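Local atomic coordinates of hypothetical protein yiiM (Escherichia coli, PDB entry 1O65), a protein that is of unknown function but may bind molybdenum and act as an oxidoreductase on nitrogenous compounds. Residues A[180-186]-A[202-206]; A[127-131]-A[154-158]; A[15-19]-A[167-172]. All blocks are in the same frame, centred on the assembly; numbering follows the deposited sequence.

In the fold
From the N terminus, the strand 14-21 is the first element engaged: contact 3 pairs it with 167-172, just ahead of strand 172-176, and closes a loop of nearly 150 residues. Contact 2 falls wholly within that loop, joining the end of strand 121-128 to the start of strand 156-160 across an excursion with two helices. Both reach the same mixed sheet, and Tyr158 OH packs against Leu172 CD1 between them. Contact 1 follows in series, closing a short loop of 15 residues by bringing the start of helix 183-191 against the end of helix 197-204. Its Val183 and Ala186 rest on Pro128 of contact 2, tying these helices to the sheet, whereas contacts 1 and 3 do not touch.

Contact 1 (A[180-186]-A[202-206]); sequences DVTVQEA and RLLSA
Arg202 reaches across to Glu185 and Asp180 in a salt-bridge network. Its NH1 and NH2 both donate to the single oxygen Glu185 OE1, at 2.6 Å for NH1 and 2.8 Å for NH2, with OE1 almost in the guanidinium plane and the carboxylate turned only 21° from it. NH2 approaches OE1 on its syn side. Asp180 contributes a long salt bridge, OD1 to Arg202 NH2 at 3.8 Å, its carboxylate steeply inclined to the guanidinium; a water accepts from Arg202 NE and donates weakly to Asp180 OD2.

The other oxygen of Glu185 serves the N-cap: Thr182 N meets OE2 from above the carboxylate plane (3.0 Å), while Thr182 OG1 accepts from Glu185 N, so the capping interaction also holds the carboxylate that Arg202 grips.

Apolar contacts complete the interface. Val181 CB sits over one guanidinium face, toward its rim, and its CG1 meets Ala206 CB at 3.4 Å; Leu203, with CG anti to the backbone N (chi1 179°), brings CD1 to within 3.7 Å of Ala186 CB.

Thr182 and Glu185 thus form a capping box at the start of helix 183-191, bridged by Arg202 to the end of the next helix in the YiiM-like three-helix domain.

Contact 2 (A[127-131]-A[154-158]); sequences QPRSP and VGWLY
Val154 packs its branched side chain against the backbone of Arg129 and the ring of Pro131. Its CB comes to 3.1 Å from Arg129 O, and the two methyls divide the neighbours: CG1 meets Pro131 CD at 4.0 Å, while CG2 lies beside Pro128 CB. The chain then turns through Gly155, which has a positive phi. Gly155 O accepts a hydrogen bond from Arg129 N (2.9 Å).

Arg129 starts toward this turn and then leaves it. CG is anti to the backbone N (chi1 -177°), and the chain bends at chi2 (-92°) so that CD passes 3.7 Å from Val154 O. A water in the guanidinium plane accepts from NH1 and donates to Val154 O, while NH2 is bonded to Phe96 O, so both terminal nitrogens are held.

Leu157 is held through its backbone and its side chain. Its N donates to Gln127 O at 2.8 Å, and its side chain runs alongside that of Gln127, with CD1 3.6 Å from Gln127 NE2. In Gln127, CG lies between the backbone N and the carbonyl carbon (chi1 62°), and NE2 donates to the O of the following residue, Pro128; OE1 bonds to Ser210 OG, and the two bonds together fix the rotation of the amide.

These antiparallel strand ends lie near the centre of the chain. Strand 69-73 flanks 156-160 on its other edge, where His71 stacks on Trp156 and Cys70 touches Arg129 and Leu157; helix 183-191 packs on Pro128 through Val183 and Ala186 and on Pro131 through Trp191.

Contact 3 (A[15-19]-A[167-172]); sequences YPVDV and SADAPL
Tyr15 N donates to Leu172 O at 2.8 Å, and Leu172 N returns a bond to Tyr15 O at 2.9 Å. This reciprocal pair is an antiparallel hydrogen-bonded bridge, with both side chains on one face and Tyr15 CB 4.4 Å from Leu172 CB. The ring of Pro171 adds a contact, CB lying 3.7 Å from Tyr15 O.

Beyond Pro16 the two backbones part, and a water bridges them: it accepts from Val17 N at 2.8 Å and lies close to Ala168 O and Ala170 O. Val17 has CG1 between its backbone N and carbonyl carbon (chi1 72°), which directs this methyl to Ala170 O and Leu172 CD2. Its side chain crosses that of Leu172 at about a right angle, Val17 CB to Leu172 CG at 4.2 Å. Farther along, Val19 CG2 packs on Ala168, 3.8 Å from its CA, next to the ST turn in which Ser167 OG accepts from Asp169 N.

Trp118 of strand 115-118 packs on Val17, Val19 and Leu172. The chemistry therefore changes along the contact: direct backbone bonds set the register at Tyr15 and Leu172, whereas water and apolar packing join strand 14-21 to the loop around Ala168.

Contact 1 (A[180-186]-A[202-206])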
loop_
_atom_site.group_PDB
_atom_site.type_symbol
_atom_site.label_atom_id
_atom_site.label_comp_id
_atom_site.label_asym_id
_atom_site.label_seq_id
_atom_site.Cartn_x
_atom_site.Cartn_y
_atom_site.Cartn_z
ATOM N N ASP A 180 -13.608 -7.496 6.402
ATOM C CA ASP A 180 -13.057 -8.843 6.358
ATOM C C ASP A 180 -12.408 -9.069 4.998
ATOM O O ASP A 180 -12.406 -10.169 4.467
ATOM C CB ASP A 180 -14.054 -9.948 6.677
ATOM C CG ASP A 180 -15.091 -10.054 5.584
ATOM O OD1 ASP A 180 -15.211 -9.045 4.846
ATOM O OD2 ASP A 180 -15.722 -11.138 5.478
ATOM N N VAL A 181 -11.944 -7.971 4.373
ATOM C CA VAL A 181 -11.220 -8.167 3.115
ATOM C C VAL A 181 -9.785 -7.713 3.323
ATOM O O VAL A 181 -9.527 -6.557 3.624
ATOM C CB VAL A 181 -11.866 -7.646 1.851
ATOM C CG1 VAL A 181 -12.784 -6.471 2.049
ATOM C CG2 VAL A 181 -10.821 -7.324 0.757
ATOM N N THR A 182 -8.856 -8.640 3.204
ATOM C CA THR A 182 -7.437 -8.363 3.337
ATOM C C THR A 182 -6.954 -7.650 2.060
ATOM O O THR A 182 -7.579 -7.764 1.004
ATOM C CB THR A 182 -6.617 -9.661 3.438
ATOM O OG1 THR A 182 -6.786 -10.421 2.230
ATOM C CG2 THR A 182 -7.072 -10.540 4.609
ATOM N N VAL A 183 -5.791 -7.050 2.167
ATOM C CA VAL A 183 -5.088 -6.421 1.066
ATOM C C VAL A 183 -4.834 -7.447 -0.030
ATOM O O VAL A 183 -5.040 -7.219 -1.228
ATOM C CB VAL A 183 -3.766 -5.785 1.568
ATOM C CG1 VAL A 183 -2.926 -5.255 0.432
ATOM C CG2 VAL A 183 -4.111 -4.610 2.515
ATOM N N GLN A 184 -4.486 -8.674 0.361
ATOM C CA GLN A 184 -4.227 -9.761 -0.571
ATOM C C GLN A 184 -5.481 -10.033 -1.392
ATOM O O GLN A 184 -5.398 -10.107 -2.613
ATOM C CB GLN A 184 -3.765 -11.024 0.154
ATOM C CG GLN A 184 -3.606 -12.240 -0.762
ATOM C CD GLN A 184 -3.130 -13.448 0.054
ATOM O OE1 GLN A 184 -3.804 -13.922 0.966
ATOM N NE2 GLN A 184 -1.947 -13.949 -0.268
ATOM N N GLU A 185 -6.616 -10.160 -0.714
ATOM C CA GLU A 185 -7.884 -10.363 -1.399
ATOM C C GLU A 185 -8.201 -9.197 -2.342
ATOM O O GLU A 185 -8.566 -9.421 -3.486
ATOM C CB GLU A 185 -9.026 -10.535 -0.415
ATOM C CG GLU A 185 -8.972 -11.775 0.467
ATOM C CD GLU A 185 -10.071 -11.717 1.533
ATOM O OE1 GLU A 185 -11.245 -11.877 1.100
ATOM O OE2 GLU A 185 -9.750 -11.484 2.717
ATOM N N ALA A 186 -8.076 -7.951 -1.892
ATOM C CA ALA A 186 -8.374 -6.823 -2.752
ATOM C C ALA A 186 -7.463 -6.872 -3.988
ATOM O O ALA A 186 -7.943 -6.699 -5.101
ATOM C CB ALA A 186 -8.236 -5.500 -2.040
ATOM N N ARG A 202 -18.367 -7.119 -3.032
ATOM C CA ARG A 202 -17.687 -7.349 -1.759
ATOM C C ARG A 202 -16.559 -6.352 -1.536
ATOM O O ARG A 202 -16.482 -5.751 -0.463
ATOM C CB ARG A 202 -17.269 -8.811 -1.706
ATOM C CG ARG A 202 -16.029 -9.135 -0.918
ATOM C CD ARG A 202 -16.021 -10.672 -0.670
ATOM N NE ARG A 202 -15.456 -10.896 0.645
ATOM C CZ ARG A 202 -14.186 -11.139 0.881
ATOM N NH1 ARG A 202 -13.385 -11.195 -0.192
ATOM N NH2 ARG A 202 -13.792 -11.349 2.146
ATOM N N LEU A 203 -15.719 -6.071 -2.530
ATOM C CA LEU A 203 -14.626 -5.127 -2.373
ATOM C C LEU A 203 -15.153 -3.721 -2.152
ATOM O O LEU A 203 -14.648 -2.974 -1.294
ATOM C CB LEU A 203 -13.609 -5.157 -3.510
ATOM C CG LEU A 203 -12.444 -4.149 -3.411
ATOM C CD1 LEU A 203 -11.680 -4.272 -2.102
ATOM C CD2 LEU A 203 -11.464 -4.368 -4.570
ATOM N N LEU A 204 -16.218 -3.340 -2.821
ATOM C CA LEU A 204 -16.818 -2.015 -2.684
ATOM C C LEU A 204 -17.423 -1.820 -1.297
ATOM O O LEU A 204 -17.655 -0.667 -0.930
ATOM C CB LEU A 204 -17.880 -1.742 -3.737
ATOM C CG LEU A 204 -17.453 -1.474 -5.180
ATOM C CD1 LEU A 204 -18.624 -1.709 -6.124
ATOM C CD2 LEU A 204 -16.932 -0.034 -5.370
ATOM N N SER A 205 -17.625 -2.866 -0.508
ATOM C CA SER A 205 -18.193 -2.827 0.821
ATOM C C SER A 205 -17.149 -2.628 1.918
ATOM O O SER A 205 -17.482 -2.358 3.072
ATOM C CB SER A 205 -18.949 -4.161 1.108
ATOM O OG SER A 205 -20.041 -4.242 0.158
ATOM N N ALA A 206 -15.893 -2.858 1.609
ATOM C CA ALA A 206 -14.828 -2.692 2.578
ATOM C C ALA A 206 -14.679 -1.223 2.956
ATOM O O ALA A 206 -14.421 -0.338 2.120
ATOM C CB ALA A 206 -13.504 -3.183 2.003
HETATM O O HOH W 1 -16.492 -10.534 2.883
#

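Contact 2 (A[127-131]-A[154-158])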
loop_
_atom_site.group_PDB
_atom_site.type_symbol
_atom_site.label_atom_id
_atom_site.label_comp_id
_atom_site.label_asym_id
_atom_site.label_seq_id
_atom_site.Cartn_x
_atom_site.Cartn_y
_atom_site.Cartn_z
ATOM N N GLN A 127 -6.103 1.134 0.117
ATOM C CA GLN A 127 -6.022 0.297 -1.081
ATOM C C GLN A 127 -4.659 -0.386 -1.168
ATOM O O GLN A 127 -3.687 0.066 -0.553
ATOM C CB GLN A 127 -6.169 1.163 -2.355
ATOM C CG GLN A 127 -5.050 2.200 -2.496
ATOM C CD GLN A 127 -5.052 2.863 -3.871
ATOM O OE1 GLN A 127 -5.880 3.706 -4.208
ATOM N NE2 GLN A 127 -4.128 2.431 -4.733
ATOM N N PRO A 128 -4.609 -1.471 -1.929
ATOM C CA PRO A 128 -3.321 -2.133 -2.201
ATOM C C PRO A 128 -2.539 -1.187 -3.094
ATOM O O PRO A 128 -3.177 -0.292 -3.672
ATOM C CB PRO A 128 -3.688 -3.420 -2.888
ATOM C CG PRO A 128 -5.160 -3.590 -2.749
ATOM C CD PRO A 128 -5.745 -2.233 -2.457
ATOM N N ARG A 129 -1.220 -1.154 -3.038
ATOM C CA ARG A 129 -0.443 -0.282 -3.914
ATOM C C ARG A 129 -0.460 -0.888 -5.327
ATOM O O ARG A 129 -0.306 -2.102 -5.502
ATOM C CB ARG A 129 0.969 -0.094 -3.378
ATOM C CG ARG A 129 1.866 0.863 -4.191
ATOM C CD ARG A 129 2.651 0.062 -5.241
ATOM N NE ARG A 129 3.761 0.852 -5.779
ATOM C CZ ARG A 129 4.906 1.086 -5.135
ATOM N NH1 ARG A 129 5.109 0.586 -3.911
ATOM N NH2 ARG A 129 5.821 1.855 -5.715
ATOM N N SER A 130 -0.688 -0.076 -6.311
ATOM C CA SER A 130 -0.760 -0.390 -7.721
ATOM C C SER A 130 0.571 -0.293 -8.458
ATOM O O SER A 130 0.955 0.796 -8.879
ATOM C CB SER A 130 -1.675 0.663 -8.397
ATOM O OG SER A 130 -2.933 0.154 -8.714
ATOM N N PRO A 131 1.212 -1.405 -8.762
ATOM C CA PRO A 131 2.466 -1.393 -9.505
ATOM C C PRO A 131 2.337 -0.573 -10.786
ATOM O O PRO A 131 1.344 -0.642 -11.509
ATOM C CB PRO A 131 2.757 -2.841 -9.814
ATOM C CG PRO A 131 1.618 -3.637 -9.349
ATOM C CD PRO A 131 0.727 -2.774 -8.519
ATOM N N VAL A 154 2.702 -6.137 -3.219
ATOM C CA VAL A 154 2.591 -4.738 -3.638
ATOM C C VAL A 154 2.593 -3.747 -2.504
ATOM O O VAL A 154 2.982 -2.588 -2.716
ATOM C CB VAL A 154 1.311 -4.568 -4.477
ATOM C CG1 VAL A 154 1.300 -5.516 -5.666
ATOM C CG2 VAL A 154 0.062 -4.813 -3.607
ATOM N N GLY A 155 2.283 -4.176 -1.273
ATOM C CA GLY A 155 2.241 -3.120 -0.229
ATOM C C GLY A 155 0.879 -2.420 -0.330
ATOM O O GLY A 155 -0.009 -2.881 -1.034
ATOM N N TRP A 156 0.679 -1.365 0.435
ATOM C CA TRP A 156 -0.622 -0.699 0.471
ATOM C C TRP A 156 -0.498 0.772 0.836
ATOM O O TRP A 156 0.525 1.210 1.348
ATOM C CB TRP A 156 -1.524 -1.399 1.502
ATOM C CG TRP A 156 -0.869 -1.505 2.845
ATOM C CD1 TRP A 156 -0.906 -0.588 3.855
ATOM C CD2 TRP A 156 -0.059 -2.592 3.304
ATOM N NE1 TRP A 156 -0.188 -1.059 4.928
ATOM C CE2 TRP A 156 0.359 -2.275 4.612
ATOM C CE3 TRP A 156 0.367 -3.800 2.734
ATOM C CZ2 TRP A 156 1.188 -3.115 5.356
ATOM C CZ3 TRP A 156 1.195 -4.630 3.471
ATOM C CH2 TRP A 156 1.589 -4.284 4.764
ATOM N N LEU A 157 -1.589 1.535 0.627
ATOM C CA LEU A 157 -1.494 2.968 0.928
ATOM C C LEU A 157 -2.393 3.282 2.107
ATOM O O LEU A 157 -3.229 2.436 2.439
ATOM C CB LEU A 157 -1.905 3.800 -0.284
ATOM C CG LEU A 157 -1.248 3.487 -1.619
ATOM C CD1 LEU A 157 -1.804 4.316 -2.755
ATOM C CD2 LEU A 157 0.282 3.679 -1.498
ATOM N N TYR A 158 -2.232 4.455 2.701
ATOM C CA TYR A 158 -3.108 4.849 3.788
ATOM C C TYR A 158 -3.745 6.231 3.534
ATOM O O TYR A 158 -3.156 7.036 2.818
ATOM C CB TYR A 158 -2.352 4.999 5.107
ATOM C CG TYR A 158 -1.690 3.794 5.692
ATOM C CD1 TYR A 158 -0.380 3.462 5.339
ATOM C CD2 TYR A 158 -2.333 2.998 6.618
ATOM C CE1 TYR A 158 0.257 2.369 5.894
ATOM C CE2 TYR A 158 -1.705 1.901 7.191
ATOM C CZ TYR A 158 -0.426 1.590 6.815
ATOM O OH TYR A 158 0.241 0.517 7.349
HETATM O O HOH W 2 3.840 -0.426 -1.674
#

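Contact 3 (A[15-19]-A[167-172])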
loop_
_atom_site.group_PDB
_atom_site.type_symbol
_atom_site.label_atom_id
_atom_site.label_comp_id
_atom_site.label_asym_id
_atom_site.label_seq_id
_atom_site.Cartn_x
_atom_site.Cartn_y
_atom_site.Cartn_z
ATOM N N TYR A 15 3.802 -2.415 15.791
ATOM C CA TYR A 15 4.810 -2.676 14.764
ATOM C C TYR A 15 5.792 -1.528 14.615
ATOM O O TYR A 15 5.429 -0.415 14.216
ATOM C CB TYR A 15 4.138 -2.993 13.435
ATOM C CG TYR A 15 3.116 -4.111 13.465
ATOM C CD1 TYR A 15 3.463 -5.436 13.263
ATOM C CD2 TYR A 15 1.781 -3.834 13.743
ATOM C CE1 TYR A 15 2.523 -6.457 13.286
ATOM C CE2 TYR A 15 0.833 -4.837 13.781
ATOM C CZ TYR A 15 1.212 -6.144 13.547
ATOM O OH TYR A 15 0.241 -7.116 13.575
ATOM N N PRO A 16 7.034 -1.777 15.042
ATOM C CA PRO A 16 8.095 -0.779 14.914
ATOM C C PRO A 16 8.188 -0.352 13.461
ATOM O O PRO A 16 8.052 -1.194 12.556
ATOM C CB PRO A 16 9.322 -1.500 15.398
ATOM C CG PRO A 16 8.838 -2.513 16.365
ATOM C CD PRO A 16 7.384 -2.799 16.060
ATOM N N VAL A 17 8.409 0.940 13.203
ATOM C CA VAL A 17 8.424 1.341 11.804
ATOM C C VAL A 17 9.510 2.302 11.413
ATOM O O VAL A 17 9.798 3.253 12.133
ATOM C CB VAL A 17 7.014 1.886 11.447
ATOM C CG1 VAL A 17 6.754 3.236 12.090
ATOM C CG2 VAL A 17 6.827 1.954 9.943
ATOM N N ASP A 18 10.153 2.057 10.284
ATOM C CA ASP A 18 11.154 2.958 9.712
ATOM C C ASP A 18 10.412 3.876 8.730
ATOM O O ASP A 18 9.556 3.385 7.981
ATOM C CB ASP A 18 12.226 2.147 8.975
ATOM C CG ASP A 18 13.111 1.387 9.947
ATOM O OD1 ASP A 18 13.297 1.887 11.086
ATOM O OD2 ASP A 18 13.627 0.323 9.593
ATOM N N VAL A 19 10.728 5.151 8.754
ATOM C CA VAL A 19 10.094 6.207 8.000
ATOM C C VAL A 19 11.009 6.807 6.949
ATOM O O VAL A 19 12.185 7.073 7.219
ATOM C CB VAL A 19 9.706 7.373 8.960
ATOM C CG1 VAL A 19 8.871 8.418 8.225
ATOM C CG2 VAL A 19 9.021 6.867 10.201
ATOM N N SER A 167 6.581 9.555 14.407
ATOM C CA SER A 167 8.027 9.436 14.362
ATOM C C SER A 167 8.447 7.988 14.180
ATOM O O SER A 167 7.695 7.037 14.365
ATOM C CB SER A 167 8.687 10.064 15.593
ATOM O OG SER A 167 8.704 9.173 16.697
ATOM N N ALA A 168 9.729 7.809 13.896
ATOM C CA ALA A 168 10.356 6.512 13.714
ATOM C C ALA A 168 10.340 5.762 15.043
ATOM O O ALA A 168 10.419 4.536 15.063
ATOM C CB ALA A 168 11.779 6.669 13.220
ATOM N N ASP A 169 10.210 6.515 16.130
ATOM C CA ASP A 169 10.157 5.957 17.460
ATOM C C ASP A 169 8.798 5.422 17.846
ATOM O O ASP A 169 8.768 4.476 18.633
ATOM C CB ASP A 169 10.631 6.993 18.506
ATOM C CG ASP A 169 12.136 7.153 18.303
ATOM O OD1 ASP A 169 12.797 6.094 18.252
ATOM O OD2 ASP A 169 12.590 8.297 18.141
ATOM N N ALA A 170 7.716 6.046 17.397
ATOM C CA ALA A 170 6.384 5.543 17.693
ATOM C C ALA A 170 6.009 4.400 16.747
ATOM O O ALA A 170 6.060 4.550 15.523
ATOM C CB ALA A 170 5.361 6.669 17.520
ATOM N N PRO A 171 5.569 3.280 17.294
ATOM C CA PRO A 171 5.138 2.140 16.528
ATOM C C PRO A 171 3.725 2.266 15.963
ATOM O O PRO A 171 2.925 3.069 16.440
ATOM C CB PRO A 171 5.110 1.008 17.574
ATOM C CG PRO A 171 4.759 1.708 18.843
ATOM C CD PRO A 171 5.458 3.050 18.757
ATOM N N LEU A 172 3.448 1.525 14.879
ATOM C CA LEU A 172 2.084 1.475 14.351
ATOM C C LEU A 172 1.262 0.579 15.291
ATOM O O LEU A 172 1.707 -0.514 15.628
ATOM C CB LEU A 172 2.008 0.851 12.955
ATOM C CG LEU A 172 2.900 1.472 11.889
ATOM C CD1 LEU A 172 2.726 0.733 10.565
ATOM C CD2 LEU A 172 2.584 2.961 11.733
HETATM O O HOH W 3 8.364 2.907 15.130
#